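Local coordinates for protein glycine oxidase (Bacillus cereus ATCC 14579, PDB 7CYX) that is a flavoprotein that probably oxidises glycine with molecular oxygen to glyoxylate, ammonium and hydrogen peroxide, using bound FAD, at residues A[345-350]-A[354-359]; A[12-17]-A[339-344]. One frame throughout, in Å; residues are numbered along the deposited sequence.

Overall arrangement
Helix 341-352 is common to both contacts and links them in series: its first turn, with the residues just before it, belongs to contact 2, and its later turns to contact 1. Contact 2 is buried, its centre about 7 Å from the centre of the chain, and lies on the cofactor, with 12-17 at the pyrophosphate and 339-344 starting at the flavin ring. Contact 1 lies at the surface, its centre about 14 Å from that of contact 2; there the chain leaves the helix and turns back past the side chain of Tyr347. This side chain is about 14 Å from FAD and about 10 Å from the side chain of Ile15 in contact 2.

Contact 1 (A[345-350]-A[354-359]); sequences GQYMAD and GKQENH
Tyr347 and Gln356 meet at about a right angle, with the amide plane turned 84° from the ring. Gln356 OE1 lies in the ring plane at its edge, 3.6 Å from Tyr347 CD1. With CG of Tyr347 anti to the backbone N (chi1 170°), the phenol reaches out from the helix to 356-359. The edge of the Tyr347 ring is turned toward the face of His359 in an offset edge-to-face (T-shaped) pair, the planes 89° apart and the centroids 5.8 Å apart. Beyond the ring, Tyr347 OH donates to a water at 3.0 Å. His359 is tied back to its own loop, where ND1 gives a hydrogen bond of 3.0 Å to Glu357 O from above the carbonyl plane.

The chain turns at the end of helix 341-352 in a Schellman motif, with Gly354 at positive phi as C-prime residue and Lys355 N bonded to Asp350 O at 2.8 Å. Next to it Asp350 and Gln356 pack obliquely, carboxylate and amide planes clearly inclined to each other, the CB atoms of Asp350 and Gln356 3.9 Å apart. Asp350 OD2 lies 3.1 Å from Gln356 NE2. The other carboxylate oxygen, Asp350 OD1, forms a salt bridge with Arg26, while the amide of Asn358 bonds to Glu320 O.

Contact 2 (A[12-17]-A[339-344]); sequences GGVIGS and LLSPIS. With FAD (flavin-adenine dinucleotide), chain C.
Val14 and Ile15 make the nonpolar part of the contact, both against Ser341. CG2 of Val14 packs on the serine side chain, 3.5 Å from Ser341 CB and equally near its OG. Ile15 reaches the same residue with the end of its longer branch, Ile15 CD1 lying 4.1 Å from Ser341 CA. No hydrogen bond joins the two segments; the hydroxyl of Ser341 bonds instead to Ile338 O, just before segment 339-344.

Interactions with the cofactor are shared between the segments. Residues 11-16 carry the GxGxxG pattern expected of a Rossmann-type dinucleotide fold, in which strand 5-10 turns into helix 14-25 with Gly13 as N-cap. The pyrophosphate sits at the N-terminal end of this helix, whose dipole would be expected to stabilise its negative charge. It packs directly on the glycine backbone, with Gly13 CA 3.3 Å from FAD O2P, and Ile15 N gives the same oxygen a weak hydrogen bond. With CG1 of Ile15 beside the backbone N (chi1 -63°), this atom lies against the phosphate, 3.4 Å from FAD O1P, while CD1 leads away to Ser341. At the flavin end Leu339 N donates a nearly straight bond, 172° at the hydrogen and 3.0 Å long, to FAD O2.

Within each helix start a serine hydroxyl doubles a backbone bond: Ser17 OG and N reach Gly13 O from opposite faces of its plane, and Ser344 OG and N both bond to Leu340 O. Ser344 OG is also hydrogen-bonded to His333.

Contact 1 (A[345-350]-A[354-359])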
ATOM      1  N   GLY A 345     -22.194   2.355   4.701  1.00 51.62           N
ATOM      2  CA  GLY A 345     -21.753   2.902   5.971  1.00 50.53           C
ATOM      3  C   GLY A 345     -22.451   4.208   6.294  1.00 50.99           C
ATOM      4  O   GLY A 345     -22.922   4.417   7.435  1.00 49.02           O
ATOM      5  N   GLN A 346     -22.500   5.093   5.289  1.00 48.43           N
ATOM      6  CA  GLN A 346     -23.110   6.393   5.429  1.00 50.55           C
ATOM      7  C   GLN A 346     -24.565   6.184   5.857  1.00 49.95           C
ATOM      8  O   GLN A 346     -25.009   6.749   6.868  1.00 52.14           O
ATOM      9  CB  GLN A 346     -22.986   7.172   4.119  1.00 56.58           C
ATOM     10  CG  GLN A 346     -23.166   8.674   4.274  1.00 61.89           C
ATOM     11  CD  GLN A 346     -22.727   9.416   3.037  1.00 62.94           C
ATOM     12  OE1 GLN A 346     -23.335   9.292   1.977  1.00 67.49           O
ATOM     13  NE2 GLN A 346     -21.656  10.188   3.162  1.00 63.35           N
ATOM     14  N   TYR A 347     -25.262   5.300   5.134  1.00 48.35           N
ATOM     15  CA  TYR A 347     -26.683   5.059   5.344  1.00 52.20           C
ATOM     16  C   TYR A 347     -26.932   4.511   6.746  1.00 49.68           C
ATOM     17  O   TYR A 347     -27.824   4.987   7.460  1.00 46.25           O
ATOM     18  CB  TYR A 347     -27.258   4.046   4.354  1.00 54.82           C
ATOM     19  CG  TYR A 347     -28.654   3.605   4.714  1.00 61.34           C
ATOM     20  CD1 TYR A 347     -29.743   4.408   4.426  1.00 62.56           C
ATOM     21  CD2 TYR A 347     -28.887   2.425   5.404  1.00 62.24           C
ATOM     22  CE1 TYR A 347     -31.029   4.027   4.772  1.00 63.26           C
ATOM     23  CE2 TYR A 347     -30.170   2.023   5.752  1.00 62.74           C
ATOM     24  CZ  TYR A 347     -31.246   2.835   5.435  1.00 63.49           C
ATOM     25  OH  TYR A 347     -32.530   2.490   5.743  1.00 68.54           O
ATOM     26  N   MET A 348     -26.144   3.497   7.115  1.00 47.40           N
ATOM     27  CA  MET A 348     -26.331   2.833   8.374  1.00 50.77           C
ATOM     28  C   MET A 348     -26.141   3.860   9.507  1.00 50.65           C
ATOM     29  O   MET A 348     -26.921   3.912  10.437  1.00 54.65           O
ATOM     30  CB  MET A 348     -25.359   1.652   8.513  1.00 54.12           C
ATOM     31  CG  MET A 348     -26.000   0.345   8.974  1.00 57.35           C
ATOM     32  SD  MET A 348     -27.509  -0.226   8.121  1.00 50.52           S
ATOM     33  CE  MET A 348     -26.996  -0.050   6.418  1.00 57.54           C
ATOM     34  N   ALA A 349     -25.119   4.712   9.406  1.00 45.13           N
ATOM     35  CA  ALA A 349     -24.877   5.691  10.462  1.00 51.05           C
ATOM     36  C   ALA A 349     -26.018   6.727  10.520  1.00 50.38           C
ATOM     37  O   ALA A 349     -26.469   7.069  11.618  1.00 52.16           O
ATOM     38  CB  ALA A 349     -23.532   6.345  10.281  1.00 54.01           C
ATOM     39  N   ASP A 350     -26.505   7.177   9.354  1.00 48.07           N
ATOM     40  CA  ASP A 350     -27.673   8.067   9.275  1.00 54.30           C
ATOM     41  C   ASP A 350     -28.860   7.417  10.002  1.00 60.01           C
ATOM     42  O   ASP A 350     -29.497   8.052  10.850  1.00 68.31           O
ATOM     43  CB  ASP A 350     -28.031   8.408   7.826  1.00 54.87           C
ATOM     44  CG  ASP A 350     -27.226   9.528   7.185  1.00 56.81           C
ATOM     45  OD1 ASP A 350     -26.352  10.124   7.873  1.00 59.13           O
ATOM     46  OD2 ASP A 350     -27.489   9.808   5.996  1.00 57.44           O
ATOM     47  N   GLY A 354     -31.013   8.338  13.590  1.00 62.87           N
ATOM     48  CA  GLY A 354     -32.365   8.792  13.318  1.00 59.70           C
ATOM     49  C   GLY A 354     -32.461   9.791  12.172  1.00 57.15           C
ATOM     50  O   GLY A 354     -33.527  10.355  11.954  1.00 64.51           O
ATOM     51  N   LYS A 355     -31.377   9.997  11.413  1.00 57.52           N
ATOM     52  CA  LYS A 355     -31.356  11.032  10.361  1.00 60.83           C
ATOM     53  C   LYS A 355     -32.014  10.522   9.073  1.00 64.54           C
ATOM     54  O   LYS A 355     -32.276  11.324   8.168  1.00 69.14           O
ATOM     55  CB  LYS A 355     -29.929  11.516  10.067  1.00 61.45           C
ATOM     56  CG  LYS A 355     -29.274  12.317  11.188  1.00 60.63           C
ATOM     57  CD  LYS A 355     -27.913  12.889  10.842  1.00 61.02           C
ATOM     58  CE  LYS A 355     -27.292  13.639  12.008  1.00 63.14           C
ATOM     59  NZ  LYS A 355     -25.956  14.192  11.664  1.00 65.21           N
ATOM     60  N   GLN A 356     -32.248   9.204   8.980  1.00 64.58           N
ATOM     61  CA  GLN A 356     -32.904   8.580   7.819  1.00 60.58           C
ATOM     62  C   GLN A 356     -33.920   7.548   8.339  1.00 58.83           C
ATOM     63  O   GLN A 356     -33.780   7.049   9.464  1.00 60.95           O
ATOM     64  CB  GLN A 356     -31.812   8.037   6.884  1.00 62.36           C
ATOM     65  CG  GLN A 356     -32.244   7.869   5.434  1.00 67.41           C
ATOM     66  CD  GLN A 356     -31.129   7.896   4.411  1.00 64.05           C
ATOM     67  OE1 GLN A 356     -31.294   7.426   3.285  1.00 60.66           O
ATOM     68  NE2 GLN A 356     -29.990   8.463   4.778  1.00 57.06           N
ATOM     69  N   GLU A 357     -34.976   7.283   7.551  1.00 69.94           N
ATOM     70  CA  GLU A 357     -36.035   6.291   7.885  1.00 67.95           C
ATOM     71  C   GLU A 357     -35.574   4.890   7.469  1.00 73.02           C
ATOM     72  O   GLU A 357     -34.693   4.742   6.600  1.00 71.68           O
ATOM     73  CB  GLU A 357     -37.370   6.566   7.174  1.00 71.41           C
ATOM     74  CG  GLU A 357     -38.002   7.923   7.476  1.00 75.79           C
ATOM     75  CD  GLU A 357     -38.260   8.269   8.937  1.00 76.33           C
ATOM     76  OE1 GLU A 357     -38.117   7.389   9.807  1.00 74.60           O
ATOM     77  OE2 GLU A 357     -38.597   9.437   9.209  1.00 81.67           O
ATOM     78  N   ASN A 358     -36.219   3.877   8.069  1.00 67.39           N
ATOM     79  CA  ASN A 358     -35.890   2.456   7.902  1.00 59.78           C
ATOM     80  C   ASN A 358     -36.451   1.935   6.570  1.00 56.95           C
ATOM     81  O   ASN A 358     -37.175   0.958   6.548  1.00 63.12           O
ATOM     82  CB  ASN A 358     -36.439   1.649   9.081  1.00 54.21           C
ATOM     83  CG  ASN A 358     -35.751   0.318   9.267  1.00 57.47           C
ATOM     84  OD1 ASN A 358     -34.734   0.051   8.630  1.00 56.33           O
ATOM     85  ND2 ASN A 358     -36.277  -0.510  10.157  1.00 53.62           N
ATOM     86  N   HIS A 359     -36.091   2.582   5.460  1.00 52.55           N
ATOM     87  CA  HIS A 359     -36.798   2.413   4.192  1.00 58.14           C
ATOM     88  C   HIS A 359     -36.044   1.481   3.230  1.00 58.88           C
ATOM     89  O   HIS A 359     -36.551   1.144   2.150  1.00 58.63           O
ATOM     90  CB  HIS A 359     -37.048   3.782   3.530  1.00 58.44           C
ATOM     91  CG  HIS A 359     -35.830   4.445   2.968  1.00 56.97           C
ATOM     92  ND1 HIS A 359     -35.068   5.346   3.705  1.00 58.54           N
ATOM     93  CD2 HIS A 359     -35.257   4.363   1.744  1.00 59.74           C
ATOM     94  CE1 HIS A 359     -34.063   5.773   2.958  1.00 60.86           C
ATOM     95  NE2 HIS A 359     -34.157   5.182   1.740  1.00 56.83           N
TER
HETATM   96  O   HOH W   1     -33.786  -0.126   6.290  1.00 55.42           O

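Contact 2 (A[12-17]-A[339-344])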
ATOM      1  N   GLY A  12     -15.513  -7.544  10.659  1.00 45.45           N
ATOM      2  CA  GLY A  12     -14.456  -6.604  10.326  1.00 49.09           C
ATOM      3  C   GLY A  12     -14.073  -6.629   8.854  1.00 49.20           C
ATOM      4  O   GLY A  12     -12.945  -6.242   8.490  1.00 55.92           O
ATOM      5  N   GLY A  13     -15.013  -7.029   7.994  1.00 47.34           N
ATOM      6  CA  GLY A  13     -14.878  -6.819   6.545  1.00 47.50           C
ATOM      7  C   GLY A  13     -15.028  -5.348   6.166  1.00 43.69           C
ATOM      8  O   GLY A  13     -15.039  -4.475   7.017  1.00 41.99           O
ATOM      9  N   VAL A  14     -15.155  -5.084   4.863  1.00 43.12           N
ATOM     10  CA  VAL A  14     -15.287  -3.729   4.328  1.00 42.10           C
ATOM     11  C   VAL A  14     -16.572  -3.070   4.846  1.00 48.36           C
ATOM     12  O   VAL A  14     -16.561  -1.865   5.115  1.00 47.96           O
ATOM     13  CB  VAL A  14     -15.278  -3.719   2.786  1.00 42.47           C
ATOM     14  CG1 VAL A  14     -16.551  -4.302   2.190  1.00 39.08           C
ATOM     15  CG2 VAL A  14     -15.047  -2.320   2.232  1.00 42.84           C
ATOM     16  N   ILE A  15     -17.658  -3.862   4.938  1.00 46.66           N
ATOM     17  CA  ILE A  15     -18.986  -3.389   5.246  1.00 47.23           C
ATOM     18  C   ILE A  15     -19.035  -2.955   6.715  1.00 42.26           C
ATOM     19  O   ILE A  15     -19.557  -1.923   7.019  1.00 45.89           O
ATOM     20  CB  ILE A  15     -20.067  -4.459   4.926  1.00 47.96           C
ATOM     21  CG1 ILE A  15     -20.129  -4.822   3.438  1.00 49.34           C
ATOM     22  CG2 ILE A  15     -21.432  -4.014   5.427  1.00 42.94           C
ATOM     23  CD1 ILE A  15     -20.563  -3.678   2.538  1.00 51.70           C
ATOM     24  N   GLY A  16     -18.504  -3.781   7.616  1.00 42.61           N
ATOM     25  CA  GLY A  16     -18.494  -3.477   9.037  1.00 39.67           C
ATOM     26  C   GLY A  16     -17.483  -2.382   9.342  1.00 44.60           C
ATOM     27  O   GLY A  16     -17.745  -1.493  10.147  1.00 42.39           O
ATOM     28  N   SER A  17     -16.321  -2.446   8.682  1.00 45.24           N
ATOM     29  CA  SER A  17     -15.315  -1.411   8.826  1.00 44.20           C
ATOM     30  C   SER A  17     -15.870  -0.086   8.279  1.00 49.79           C
ATOM     31  O   SER A  17     -15.632   0.962   8.882  1.00 52.80           O
ATOM     32  CB  SER A  17     -14.013  -1.798   8.186  1.00 42.17           C
ATOM     33  OG  SER A  17     -13.461  -2.961   8.808  1.00 41.56           O
ATOM     34  N   LEU A 339     -17.929  -1.660  -4.058  1.00 45.66           N
ATOM     35  CA  LEU A 339     -18.646  -0.548  -4.664  1.00 50.63           C
ATOM     36  C   LEU A 339     -19.583   0.133  -3.650  1.00 46.96           C
ATOM     37  O   LEU A 339     -19.570   1.343  -3.522  1.00 49.64           O
ATOM     38  CB  LEU A 339     -19.423  -1.088  -5.864  1.00 50.33           C
ATOM     39  CG  LEU A 339     -20.388  -0.091  -6.505  1.00 58.67           C
ATOM     40  CD1 LEU A 339     -19.729   1.263  -6.712  1.00 60.76           C
ATOM     41  CD2 LEU A 339     -20.916  -0.633  -7.817  1.00 58.38           C
ATOM     42  N   LEU A 340     -20.380  -0.654  -2.930  1.00 43.60           N
ATOM     43  CA  LEU A 340     -21.461  -0.106  -2.122  1.00 45.50           C
ATOM     44  C   LEU A 340     -21.022   0.136  -0.670  1.00 45.18           C
ATOM     45  O   LEU A 340     -21.830   0.568   0.133  1.00 46.91           O
ATOM     46  CB  LEU A 340     -22.652  -1.065  -2.134  1.00 44.97           C
ATOM     47  CG  LEU A 340     -23.313  -1.355  -3.480  1.00 47.02           C
ATOM     48  CD1 LEU A 340     -24.298  -2.517  -3.335  1.00 44.94           C
ATOM     49  CD2 LEU A 340     -24.044  -0.138  -4.026  1.00 49.56           C
ATOM     50  N   SER A 341     -19.756  -0.124  -0.323  1.00 45.90           N
ATOM     51  CA  SER A 341     -19.373  -0.024   1.058  1.00 44.48           C
ATOM     52  C   SER A 341     -19.592   1.403   1.554  1.00 46.72           C
ATOM     53  O   SER A 341     -20.233   1.568   2.595  1.00 51.20           O
ATOM     54  CB  SER A 341     -17.980  -0.561   1.352  1.00 43.88           C
ATOM     55  OG  SER A 341     -16.983   0.020   0.541  1.00 40.52           O
ATOM     56  N   PRO A 342     -19.126   2.466   0.843  1.00 42.77           N
ATOM     57  CA  PRO A 342     -19.338   3.846   1.293  1.00 45.33           C
ATOM     58  C   PRO A 342     -20.816   4.211   1.504  1.00 49.80           C
ATOM     59  O   PRO A 342     -21.166   4.649   2.598  1.00 49.01           O
ATOM     60  CB  PRO A 342     -18.710   4.709   0.189  1.00 43.27           C
ATOM     61  CG  PRO A 342     -17.677   3.791  -0.413  1.00 42.92           C
ATOM     62  CD  PRO A 342     -18.340   2.426  -0.397  1.00 44.08           C
ATOM     63  N   ILE A 343     -21.682   3.978   0.500  1.00 56.26           N
ATOM     64  CA  ILE A 343     -23.121   4.300   0.670  1.00 51.43           C
ATOM     65  C   ILE A 343     -23.714   3.493   1.834  1.00 53.00           C
ATOM     66  O   ILE A 343     -24.593   3.997   2.542  1.00 53.06           O
ATOM     67  CB  ILE A 343     -23.935   4.123  -0.626  1.00 53.27           C
ATOM     68  CG1 ILE A 343     -25.338   4.717  -0.475  1.00 54.14           C
ATOM     69  CG2 ILE A 343     -23.999   2.667  -1.060  1.00 58.24           C
ATOM     70  CD1 ILE A 343     -25.368   6.114   0.118  1.00 53.89           C
ATOM     71  N   SER A 344     -23.217   2.269   2.064  1.00 49.53           N
ATOM     72  CA  SER A 344     -23.769   1.394   3.110  1.00 52.63           C
ATOM     73  C   SER A 344     -23.447   1.935   4.510  1.00 53.42           C
ATOM     74  O   SER A 344     -24.297   1.935   5.407  1.00 51.36           O
ATOM     75  CB  SER A 344     -23.275  -0.028   2.956  1.00 52.65           C
ATOM     76  OG  SER A 344     -23.727  -0.577   1.728  1.00 55.24           O
TER
HETATM   77  PA  FAD C 401     -16.556 -10.106   4.585  1.00 38.69           P
HETATM   78  O1A FAD C 401     -15.425  -9.340   4.021  1.00 37.72           O
HETATM   79  O2A FAD C 401     -16.537 -11.595   4.380  1.00 42.97           O
HETATM   80  O5B FAD C 401     -16.661  -9.696   6.100  1.00 38.33           O
HETATM   81  C5B FAD C 401     -17.375 -10.495   6.986  1.00 42.63           C
HETATM   82  C4B FAD C 401     -16.504 -10.562   8.211  1.00 42.95           C
HETATM   83  O4B FAD C 401     -17.321 -10.932   9.306  1.00 45.62           O
HETATM   84  C3B FAD C 401     -15.427 -11.617   8.099  1.00 46.89           C
HETATM   85  O3B FAD C 401     -14.159 -10.955   8.303  1.00 45.60           O
HETATM   86  C2B FAD C 401     -15.708 -12.623   9.212  1.00 45.88           C
HETATM   87  O2B FAD C 401     -14.511 -12.967   9.923  1.00 47.47           O
HETATM   88  C1B FAD C 401     -16.579 -11.830  10.139  1.00 46.85           C
HETATM   89  N9A FAD C 401     -17.522 -12.600  10.945  1.00 50.27           N
HETATM   90  C8A FAD C 401     -18.468 -13.432  10.464  1.00 53.45           C
HETATM   91  N7A FAD C 401     -19.178 -13.963  11.477  1.00 54.37           N
HETATM   92  C5A FAD C 401     -18.712 -13.425  12.615  1.00 47.91           C
HETATM   93  C6A FAD C 401     -19.045 -13.566  14.030  1.00 46.60           C
HETATM   94  N6A FAD C 401     -20.043 -14.414  14.361  1.00 43.45           N
HETATM   95  N1A FAD C 401     -18.305 -12.874  14.936  1.00 43.45           N
HETATM   96  C2A FAD C 401     -17.307 -12.075  14.539  1.00 46.03           C
HETATM   97  N3A FAD C 401     -16.943 -11.899  13.247  1.00 44.72           N
HETATM   98  C4A FAD C 401     -17.615 -12.530  12.265  1.00 47.78           C
HETATM   99  N1  FAD C 401     -17.118  -6.474  -4.999  1.00 47.62           N
HETATM  100  C2  FAD C 401     -17.054  -5.341  -5.770  1.00 50.23           C
HETATM  101  O2  FAD C 401     -17.731  -4.369  -5.356  1.00 50.48           O
HETATM  102  N3  FAD C 401     -16.308  -5.264  -6.899  1.00 44.83           N
HETATM  103  C4  FAD C 401     -15.549  -6.312  -7.286  1.00 48.53           C
HETATM  104  O4  FAD C 401     -14.802  -6.283  -8.299  1.00 49.30           O
HETATM  105  C4X FAD C 401     -15.604  -7.569  -6.498  1.00 44.04           C
HETATM  106  N5  FAD C 401     -14.913  -8.659  -6.854  1.00 44.38           N
HETATM  107  C5X FAD C 401     -14.960  -9.780  -6.108  1.00 45.99           C
HETATM  108  C6  FAD C 401     -14.207 -10.877  -6.489  1.00 45.49           C
HETATM  109  C7  FAD C 401     -14.252 -12.041  -5.742  1.00 42.93           C
HETATM  110  C7M FAD C 401     -13.442 -13.255  -6.164  1.00 45.57           C
HETATM  111  C8  FAD C 401     -15.068 -12.112  -4.535  1.00 39.81           C
HETATM  112  C8M FAD C 401     -15.119 -13.374  -3.685  1.00 42.23           C
HETATM  113  C9  FAD C 401     -15.800 -11.031  -4.162  1.00 43.06           C
HETATM  114  C9A FAD C 401     -15.787  -9.862  -4.887  1.00 42.03           C
HETATM  115  N10 FAD C 401     -16.523  -8.741  -4.478  1.00 44.20           N
HETATM  116  C10 FAD C 401     -16.451  -7.590  -5.296  1.00 45.03           C
HETATM  117  C1' FAD C 401     -17.453  -8.748  -3.340  1.00 43.11           C
HETATM  118  C2' FAD C 401     -16.977  -8.265  -2.007  1.00 44.31           C
HETATM  119  O2' FAD C 401     -15.826  -9.045  -1.644  1.00 44.03           O
HETATM  120  C3' FAD C 401     -18.105  -8.490  -1.015  1.00 45.36           C
HETATM  121  O3' FAD C 401     -19.413  -8.174  -1.577  1.00 41.84           O
HETATM  122  C4' FAD C 401     -17.729  -7.746   0.271  1.00 44.83           C
HETATM  123  O4' FAD C 401     -16.376  -8.057   0.649  1.00 44.84           O
HETATM  124  C5' FAD C 401     -18.579  -8.147   1.446  1.00 43.18           C
HETATM  125  O5' FAD C 401     -17.986  -7.579   2.599  1.00 45.66           O
HETATM  126  P   FAD C 401     -18.485  -8.036   4.041  1.00 43.19           P
HETATM  127  O1P FAD C 401     -19.966  -8.138   4.073  1.00 46.21           O
HETATM  128  O2P FAD C 401     -17.740  -7.198   5.046  1.00 44.16           O
HETATM  129  O3P FAD C 401     -17.969  -9.574   3.985  1.00 43.56           O